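Local atomic coordinates of enoyl-CoA hydratase subunit II (Geobacillus kaustophilus, PDB entry 2EJ5), a protein that probably catalyses the hydration of enoyl-CoA thioesters as a crotonase-family lyase, apparently in the breakdown of phenylacetic acid. Residues A[2-16]-A[34-48]. Residues are numbered along the deposited sequence; the frame is centred on the assembly and turned at random.
Sequences YETIRYEVKGQVAWL and EVTKALKQAGADPNV
E34 OE1 is gripped by T4 from two directions: it accepts hydrogen bonds from T4 N, on its syn lone pair at 2.8 Å, and from T4 OG1, through a very short bond of 2.5 Å, while I5 N adds a weak third. The other oxygen, OE2, accepts from E3 N at 2.9 Å, an almost straight bond (171°) that arrives on the syn side but tilted from the carboxylate plane. This is a worked example of a helix side chain ordering the chain just before a strand, here in the crotonase fold, where the N-terminal hairpin of strands 5-10 and 13-18 packs against helix 29-44, the helix of a beta-alpha-beta unit that leads on to strand 50-55. Strand 5-10 runs nearly parallel to the 34-44 part of the helix, and 13-16 nearly antiparallel. An alanine in place of E34 would probably leave the amides of E3 and T4 and the T4 hydroxyl without their shared acceptor, and the residues leading into the strand free to shift.

The Y2 side chain runs antiparallel to that of E34, with CD1 against E34 CB. The ring extends along the helix, and Y2 OH donates to Q41 OE1 at 2.5 Å, nearly along the C=O axis (167°). I5 CD1 lies over one face of the Y2 ring, offset toward the rim, and with A38 and L16 makes an apolar layer, L16 CD1 lying 3.7 Å from A38 CB and also touching L39 CD2; V35 extends the layer to I5 and also touches M86 of helix 75-92. With CG anti to the backbone N (chi1 -180°), the Y7 ring extends to the helix, its CE2 beside the Q41 amide. In the turn that follows the helix, V48 meets A14 and V9, and a water lying in the Y7 ring plane links Y7 OH, at 2.8 Å, to D45 OD2, to which it donates.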
ATOM      1  N   TYR A   2      34.052  13.690  13.174  1.00 37.91           N
ATOM      2  CA  TYR A   2      33.479  12.350  13.028  1.00 35.49           C
ATOM      3  C   TYR A   2      34.536  11.481  12.363  1.00 34.78           C
ATOM      4  O   TYR A   2      35.317  11.981  11.561  1.00 35.00           O
ATOM      5  CB  TYR A   2      32.217  12.381  12.134  1.00 34.41           C
ATOM      6  CG  TYR A   2      30.981  13.062  12.730  1.00 32.53           C
ATOM      7  CD1 TYR A   2      30.369  12.570  13.890  1.00 32.05           C
ATOM      8  CD2 TYR A   2      30.411  14.160  12.112  1.00 29.04           C
ATOM      9  CE1 TYR A   2      29.236  13.185  14.430  1.00 31.07           C
ATOM     10  CE2 TYR A   2      29.268  14.771  12.630  1.00 29.39           C
ATOM     11  CZ  TYR A   2      28.694  14.280  13.783  1.00 30.12           C
ATOM     12  OH  TYR A   2      27.578  14.883  14.283  1.00 31.57           O
ATOM     13  N   GLU A   3      34.552  10.184  12.662  1.00 33.96           N
ATOM     14  CA  GLU A   3      35.590   9.283  12.125  1.00 33.24           C
ATOM     15  C   GLU A   3      35.115   8.260  11.108  1.00 32.41           C
ATOM     16  O   GLU A   3      35.911   7.794  10.286  1.00 31.71           O
ATOM     17  CB  GLU A   3      36.270   8.546  13.266  1.00 33.14           C
ATOM     18  CG  GLU A   3      36.476   9.417  14.466  1.00 35.59           C
ATOM     19  CD  GLU A   3      37.175   8.710  15.587  1.00 37.67           C
ATOM     20  OE1 GLU A   3      37.814   9.425  16.380  1.00 37.75           O
ATOM     21  OE2 GLU A   3      37.077   7.454  15.669  1.00 38.09           O
ATOM     22  N   THR A   4      33.836   7.873  11.181  1.00 31.07           N
ATOM     23  CA  THR A   4      33.312   6.864  10.255  1.00 30.53           C
ATOM     24  C   THR A   4      32.385   7.486   9.206  1.00 29.70           C
ATOM     25  O   THR A   4      32.017   6.827   8.247  1.00 29.21           O
ATOM     26  CB  THR A   4      32.541   5.752  10.979  1.00 30.23           C
ATOM     27  OG1 THR A   4      31.381   6.324  11.599  1.00 32.35           O
ATOM     28  CG2 THR A   4      33.432   5.070  12.038  1.00 31.40           C
ATOM     29  N   ILE A   5      32.003   8.734   9.428  1.00 29.26           N
ATOM     30  CA  ILE A   5      31.229   9.497   8.456  1.00 29.52           C
ATOM     31  C   ILE A   5      31.845  10.877   8.280  1.00 30.76           C
ATOM     32  O   ILE A   5      32.700  11.320   9.087  1.00 30.41           O
ATOM     33  CB  ILE A   5      29.742   9.664   8.896  1.00 29.79           C
ATOM     34  CG1 ILE A   5      29.627  10.703  10.012  1.00 29.17           C
ATOM     35  CG2 ILE A   5      29.116   8.284   9.291  1.00 26.41           C
ATOM     36  CD1 ILE A   5      28.232  11.181  10.264  1.00 31.36           C
ATOM     37  N   ARG A   6      31.382  11.546   7.233  1.00 30.84           N
ATOM     38  CA  ARG A   6      31.709  12.927   6.923  1.00 32.50           C
ATOM     39  C   ARG A   6      30.385  13.678   6.951  1.00 31.25           C
ATOM     40  O   ARG A   6      29.369  13.211   6.401  1.00 30.43           O
ATOM     41  CB  ARG A   6      32.404  13.005   5.549  1.00 31.83           C
ATOM     42  CG  ARG A   6      33.188  14.282   5.256  1.00 35.85           C
ATOM     43  CD  ARG A   6      34.198  14.026   4.092  1.00 36.11           C
ATOM     44  NE  ARG A   6      33.530  13.814   2.807  1.00 41.47           N
ATOM     45  CZ  ARG A   6      33.894  12.915   1.891  1.00 44.40           C
ATOM     46  NH1 ARG A   6      34.921  12.093   2.106  1.00 43.05           N
ATOM     47  NH2 ARG A   6      33.196  12.817   0.762  1.00 44.23           N
ATOM     48  N   TYR A   7      30.390  14.809   7.652  1.00 29.74           N
ATOM     49  CA  TYR A   7      29.242  15.670   7.743  1.00 29.38           C
ATOM     50  C   TYR A   7      29.698  17.049   7.328  1.00 30.10           C
ATOM     51  O   TYR A   7      30.584  17.625   7.954  1.00 29.43           O
ATOM     52  CB  TYR A   7      28.685  15.677   9.171  1.00 28.23           C
ATOM     53  CG  TYR A   7      27.470  16.549   9.363  1.00 27.84           C
ATOM     54  CD1 TYR A   7      26.185  16.112   8.978  1.00 25.53           C
ATOM     55  CD2 TYR A   7      27.588  17.806   9.932  1.00 25.97           C
ATOM     56  CE1 TYR A   7      25.070  16.925   9.160  1.00 24.41           C
ATOM     57  CE2 TYR A   7      26.489  18.621  10.094  1.00 25.95           C
ATOM     58  CZ  TYR A   7      25.224  18.175   9.719  1.00 26.19           C
ATOM     59  OH  TYR A   7      24.138  19.001   9.930  1.00 24.53           O
ATOM     60  N   GLU A   8      29.106  17.558   6.254  1.00 29.89           N
ATOM     61  CA  GLU A   8      29.505  18.831   5.675  1.00 31.01           C
ATOM     62  C   GLU A   8      28.247  19.536   5.176  1.00 29.40           C
ATOM     63  O   GLU A   8      27.488  18.965   4.397  1.00 29.08           O
ATOM     64  CB  GLU A   8      30.461  18.553   4.515  1.00 30.96           C
ATOM     65  CG  GLU A   8      31.296  19.737   4.059  1.00 34.26           C
ATOM     66  CD  GLU A   8      32.287  19.361   2.960  1.00 34.53           C
ATOM     67  OE1 GLU A   8      32.781  18.193   2.923  1.00 38.00           O
ATOM     68  OE2 GLU A   8      32.573  20.249   2.122  1.00 42.22           O
ATOM     69  N   VAL A   9      27.992  20.739   5.668  1.00 28.21           N
ATOM     70  CA  VAL A   9      26.939  21.567   5.118  1.00 27.62           C
ATOM     71  C   VAL A   9      27.520  22.380   3.930  1.00 28.99           C
ATOM     72  O   VAL A   9      28.529  23.085   4.074  1.00 28.42           O
ATOM     73  CB  VAL A   9      26.277  22.479   6.196  1.00 27.91           C
ATOM     74  CG1 VAL A   9      25.170  23.366   5.607  1.00 28.60           C
ATOM     75  CG2 VAL A   9      25.702  21.643   7.347  1.00 27.14           C
ATOM     76  N   LYS A  10      26.920  22.220   2.753  1.00 28.46           N
ATOM     77  CA  LYS A  10      27.290  22.995   1.573  1.00 29.25           C
ATOM     78  C   LYS A  10      26.040  23.720   1.087  1.00 29.54           C
ATOM     79  O   LYS A  10      25.080  23.108   0.606  1.00 29.48           O
ATOM     80  CB  LYS A  10      27.888  22.112   0.499  1.00 28.61           C
ATOM     81  CG  LYS A  10      29.290  21.572   0.869  1.00 31.29           C
ATOM     82  CD  LYS A  10      29.759  20.471  -0.045  1.00 33.09           C
ATOM     83  CE  LYS A  10      29.684  20.866  -1.499  1.00 37.47           C
ATOM     84  NZ  LYS A  10      30.807  21.747  -1.948  1.00 38.91           N
ATOM     85  N   GLY A  11      26.040  25.029   1.288  1.00 29.56           N
ATOM     86  CA  GLY A  11      24.893  25.858   0.981  1.00 28.79           C
ATOM     87  C   GLY A  11      23.949  25.630   2.131  1.00 28.75           C
ATOM     88  O   GLY A  11      24.293  25.907   3.281  1.00 29.26           O
ATOM     89  N   GLN A  12      22.765  25.099   1.822  1.00 27.39           N
ATOM     90  CA  GLN A  12      21.833  24.689   2.869  1.00 25.87           C
ATOM     91  C   GLN A  12      21.523  23.195   2.840  1.00 24.81           C
ATOM     92  O   GLN A  12      20.468  22.767   3.305  1.00 24.65           O
ATOM     93  CB  GLN A  12      20.585  25.518   2.794  1.00 25.13           C
ATOM     94  CG  GLN A  12      20.933  27.000   2.910  1.00 25.26           C
ATOM     95  CD  GLN A  12      19.769  27.812   3.320  1.00 21.21           C
ATOM     96  OE1 GLN A  12      19.641  28.180   4.478  1.00 27.10           O
ATOM     97  NE2 GLN A  12      18.891  28.091   2.378  1.00 19.90           N
ATOM     98  N   VAL A  13      22.448  22.423   2.285  1.00 23.31           N
ATOM     99  CA  VAL A  13      22.330  20.991   2.360  1.00 23.43           C
ATOM    100  C   VAL A  13      23.413  20.342   3.197  1.00 22.76           C
ATOM    101  O   VAL A  13      24.625  20.631   3.030  1.00 22.75           O
ATOM    102  CB  VAL A  13      21.953  20.249   0.988  1.00 24.65           C
ATOM    103  CG1 VAL A  13      21.868  21.163  -0.235  1.00 23.24           C
ATOM    104  CG2 VAL A  13      22.668  18.900   0.752  1.00 23.57           C
ATOM    105  N   ALA A  14      22.966  19.522   4.144  1.00 19.95           N
ATOM    106  CA  ALA A  14      23.887  18.685   4.906  1.00 19.33           C
ATOM    107  C   ALA A  14      24.175  17.404   4.142  1.00 19.00           C
ATOM    108  O   ALA A  14      23.270  16.612   3.851  1.00 19.52           O
ATOM    109  CB  ALA A  14      23.340  18.399   6.334  1.00 19.03           C
ATOM    110  N   TRP A  15      25.439  17.218   3.797  1.00 18.62           N
ATOM    111  CA  TRP A  15      25.926  16.056   3.101  1.00 20.14           C
ATOM    112  C   TRP A  15      26.449  15.104   4.183  1.00 21.01           C
ATOM    113  O   TRP A  15      27.444  15.394   4.884  1.00 23.54           O
ATOM    114  CB  TRP A  15      27.002  16.458   2.097  1.00 20.63           C
ATOM    115  CG  TRP A  15      26.449  17.317   0.979  1.00 20.38           C
ATOM    116  CD1 TRP A  15      26.235  18.696   0.994  1.00 22.16           C
ATOM    117  CD2 TRP A  15      26.002  16.858  -0.298  1.00 18.42           C
ATOM    118  NE1 TRP A  15      25.690  19.098  -0.202  1.00 21.49           N
ATOM    119  CE2 TRP A  15      25.542  17.996  -1.017  1.00 21.58           C
ATOM    120  CE3 TRP A  15      25.940  15.593  -0.910  1.00 19.87           C
ATOM    121  CZ2 TRP A  15      25.030  17.898  -2.316  1.00 21.96           C
ATOM    122  CZ3 TRP A  15      25.436  15.491  -2.191  1.00 21.31           C
ATOM    123  CH2 TRP A  15      24.988  16.649  -2.891  1.00 21.43           C
ATOM    124  N   LEU A  16      25.736  14.005   4.378  1.00 20.01           N
ATOM    125  CA  LEU A  16      26.122  12.988   5.355  1.00 20.19           C
ATOM    126  C   LEU A  16      26.694  11.825   4.569  1.00 20.58           C
ATOM    127  O   LEU A  16      25.985  11.048   3.896  1.00 19.45           O
ATOM    128  CB  LEU A  16      24.909  12.637   6.261  1.00 19.92           C
ATOM    129  CG  LEU A  16      25.192  11.938   7.611  1.00 19.74           C
ATOM    130  CD1 LEU A  16      23.955  11.847   8.506  1.00 20.16           C
ATOM    131  CD2 LEU A  16      25.863  10.574   7.434  1.00 19.76           C
ATOM    132  N   GLU A  34      27.459   7.985  15.217  1.00 23.61           N
ATOM    133  CA  GLU A  34      27.776   9.264  14.548  1.00 24.88           C
ATOM    134  C   GLU A  34      26.621   9.682  13.639  1.00 23.42           C
ATOM    135  O   GLU A  34      26.246  10.833  13.605  1.00 24.16           O
ATOM    136  CB  GLU A  34      29.090   9.170  13.767  1.00 23.46           C
ATOM    137  CG  GLU A  34      30.310   8.935  14.705  1.00 27.15           C
ATOM    138  CD  GLU A  34      31.636   8.888  13.981  1.00 27.95           C
ATOM    139  OE1 GLU A  34      31.661   8.504  12.788  1.00 26.84           O
ATOM    140  OE2 GLU A  34      32.670   9.230  14.630  1.00 32.09           O
ATOM    141  N   VAL A  35      26.031   8.716  12.937  1.00 24.02           N
ATOM    142  CA  VAL A  35      24.904   9.022  12.048  1.00 21.57           C
ATOM    143  C   VAL A  35      23.750   9.598  12.865  1.00 21.70           C
ATOM    144  O   VAL A  35      23.150  10.585  12.456  1.00 21.24           O
ATOM    145  CB  VAL A  35      24.496   7.804  11.225  1.00 22.06           C
ATOM    146  CG1 VAL A  35      23.109   8.036  10.545  1.00 19.26           C
ATOM    147  CG2 VAL A  35      25.563   7.480  10.152  1.00 21.09           C
ATOM    148  N   THR A  36      23.489   9.009  14.044  1.00 20.90           N
ATOM    149  CA  THR A  36      22.439   9.467  14.959  1.00 21.41           C
ATOM    150  C   THR A  36      22.653  10.919  15.333  1.00 21.74           C
ATOM    151  O   THR A  36      21.755  11.752  15.176  1.00 21.46           O
ATOM    152  CB  THR A  36      22.346   8.581  16.269  1.00 20.40           C
ATOM    153  OG1 THR A  36      22.069   7.220  15.921  1.00 22.31           O
ATOM    154  CG2 THR A  36      21.246   9.043  17.208  1.00 22.80           C
ATOM    155  N   LYS A  37      23.835  11.210  15.868  1.00 22.96           N
ATOM    156  CA  LYS A  37      24.236  12.579  16.229  1.00 22.81           C
ATOM    157  C   LYS A  37      24.119  13.588  15.067  1.00 22.19           C
ATOM    158  O   LYS A  37      23.598  14.686  15.249  1.00 21.71           O
ATOM    159  CB  LYS A  37      25.678  12.548  16.759  1.00 24.34           C
ATOM    160  CG  LYS A  37      26.157  13.882  17.350  1.00 27.81           C
ATOM    161  CD  LYS A  37      27.451  13.677  18.141  1.00 34.47           C
ATOM    162  CE  LYS A  37      27.999  14.991  18.704  1.00 37.39           C
ATOM    163  NZ  LYS A  37      28.425  15.933  17.610  1.00 40.84           N
ATOM    164  N   ALA A  38      24.598  13.191  13.894  1.00 21.38           N
ATOM    165  CA  ALA A  38      24.597  14.037  12.700  1.00 22.54           C
ATOM    166  C   ALA A  38      23.147  14.337  12.274  1.00 22.42           C
ATOM    167  O   ALA A  38      22.826  15.467  11.940  1.00 22.30           O
ATOM    168  CB  ALA A  38      25.333  13.343  11.586  1.00 21.79           C
ATOM    169  N   LEU A  39      22.266  13.317  12.310  1.00 22.50           N
ATOM    170  CA  LEU A  39      20.856  13.536  11.941  1.00 20.94           C
ATOM    171  C   LEU A  39      20.204  14.486  12.881  1.00 21.58           C
ATOM    172  O   LEU A  39      19.420  15.311  12.476  1.00 20.32           O
ATOM    173  CB  LEU A  39      20.048  12.237  11.893  1.00 21.11           C
ATOM    174  CG  LEU A  39      20.394  11.256  10.773  1.00 21.68           C
ATOM    175  CD1 LEU A  39      19.606   9.964  10.972  1.00 23.45           C
ATOM    176  CD2 LEU A  39      20.246  11.849   9.324  1.00 19.11           C
ATOM    177  N   LYS A  40      20.530  14.384  14.170  1.00 22.71           N
ATOM    178  CA  LYS A  40      19.912  15.259  15.160  1.00 24.55           C
ATOM    179  C   LYS A  40      20.471  16.682  14.974  1.00 23.82           C
ATOM    180  O   LYS A  40      19.741  17.648  15.119  1.00 24.36           O
ATOM    181  CB  LYS A  40      20.143  14.720  16.599  1.00 25.59           C
ATOM    182  CG  LYS A  40      19.500  13.334  16.887  1.00 27.55           C
ATOM    183  CD  LYS A  40      19.931  12.767  18.251  1.00 26.58           C
ATOM    184  CE  LYS A  40      19.122  11.502  18.640  1.00 28.98           C
ATOM    185  NZ  LYS A  40      19.499  10.871  19.999  1.00 34.18           N
ATOM    186  N   GLN A  41      21.742  16.772  14.609  1.00 24.64           N
ATOM    187  CA  GLN A  41      22.439  18.044  14.310  1.00 26.96           C
ATOM    188  C   GLN A  41      21.715  18.746  13.141  1.00 25.78           C
ATOM    189  O   GLN A  41      21.205  19.867  13.283  1.00 24.38           O
ATOM    190  CB  GLN A  41      23.890  17.725  13.941  1.00 26.92           C
ATOM    191  CG  GLN A  41      24.890  18.894  13.792  1.00 29.93           C
ATOM    192  CD  GLN A  41      26.371  18.405  13.860  1.00 31.62           C
ATOM    193  OE1 GLN A  41      26.648  17.214  14.142  1.00 35.30           O
ATOM    194  NE2 GLN A  41      27.325  19.329  13.599  1.00 34.68           N
ATOM    195  N   ALA A  42      21.624  18.032  12.016  1.00 25.23           N
ATOM    196  CA  ALA A  42      20.877  18.521  10.842  1.00 24.74           C
ATOM    197  C   ALA A  42      19.461  18.963  11.169  1.00 24.59           C
ATOM    198  O   ALA A  42      19.008  20.013  10.706  1.00 25.00           O
ATOM    199  CB  ALA A  42      20.888  17.462   9.739  1.00 25.49           C
ATOM    200  N   GLY A  43      18.756  18.186  11.990  1.00 23.93           N
ATOM    201  CA  GLY A  43      17.420  18.569  12.435  1.00 23.83           C
ATOM    202  C   GLY A  43      17.384  19.857  13.257  1.00 24.09           C
ATOM    203  O   GLY A  43      16.411  20.602  13.184  1.00 23.27           O
ATOM    204  N   ALA A  44      18.439  20.120  14.030  1.00 25.06           N
ATOM    205  CA  ALA A  44      18.432  21.276  14.957  1.00 27.22           C
ATOM    206  C   ALA A  44      18.982  22.543  14.316  1.00 28.38           C
ATOM    207  O   ALA A  44      18.726  23.651  14.814  1.00 29.87           O
ATOM    208  CB  ALA A  44      19.181  20.953  16.276  1.00 27.67           C
ATOM    209  N   ASP A  45      19.710  22.371  13.210  1.00 28.73           N
ATOM    210  CA  ASP A  45      20.343  23.468  12.483  1.00 29.15           C
ATOM    211  C   ASP A  45      19.369  24.174  11.529  1.00 29.76           C
ATOM    212  O   ASP A  45      18.970  23.596  10.507  1.00 30.10           O
ATOM    213  CB  ASP A  45      21.528  22.912  11.705  1.00 28.75           C
ATOM    214  CG  ASP A  45      22.453  24.011  11.141  1.00 28.96           C
ATOM    215  OD1 ASP A  45      22.055  25.193  11.045  1.00 27.00           O
ATOM    216  OD2 ASP A  45      23.578  23.664  10.768  1.00 26.55           O
ATOM    217  N   PRO A  46      19.007  25.446  11.834  1.00 30.02           N
ATOM    218  CA  PRO A  46      18.131  26.263  10.994  1.00 29.08           C
ATOM    219  C   PRO A  46      18.705  26.562   9.607  1.00 28.16           C
ATOM    220  O   PRO A  46      17.968  26.972   8.701  1.00 28.65           O
ATOM    221  CB  PRO A  46      18.022  27.572  11.790  1.00 30.00           C
ATOM    222  CG  PRO A  46      19.283  27.638  12.575  1.00 29.80           C
ATOM    223  CD  PRO A  46      19.469  26.211  13.013  1.00 30.16           C
ATOM    224  N   ASN A  47      19.997  26.346   9.432  1.00 26.38           N
ATOM    225  CA  ASN A  47      20.608  26.598   8.143  1.00 25.82           C
ATOM    226  C   ASN A  47      20.518  25.372   7.231  1.00 24.90           C
ATOM    227  O   ASN A  47      20.730  25.494   6.038  1.00 25.27           O
ATOM    228  CB  ASN A  47      22.062  27.043   8.290  1.00 25.42           C
ATOM    229  CG  ASN A  47      22.701  27.437   6.946  1.00 25.44           C
ATOM    230  OD1 ASN A  47      22.191  28.303   6.210  1.00 22.83           O
ATOM    231  ND2 ASN A  47      23.794  26.780   6.616  1.00 24.63           N
ATOM    232  N   VAL A  48      20.206  24.204   7.809  1.00 23.32           N
ATOM    233  CA  VAL A  48      20.096  22.955   7.049  1.00 20.67           C
ATOM    234  C   VAL A  48      18.645  22.799   6.589  1.00 19.40           C
ATOM    235  O   VAL A  48      17.722  22.825   7.410  1.00 19.70           O
ATOM    236  CB  VAL A  48      20.548  21.706   7.892  1.00 20.97           C
ATOM    237  CG1 VAL A  48      20.236  20.364   7.132  1.00 17.97           C
ATOM    238  CG2 VAL A  48      22.036  21.790   8.199  1.00 19.73           C
TER
HETATM  239  O   HOH W   1      24.830  21.554  10.949  1.00 22.81           O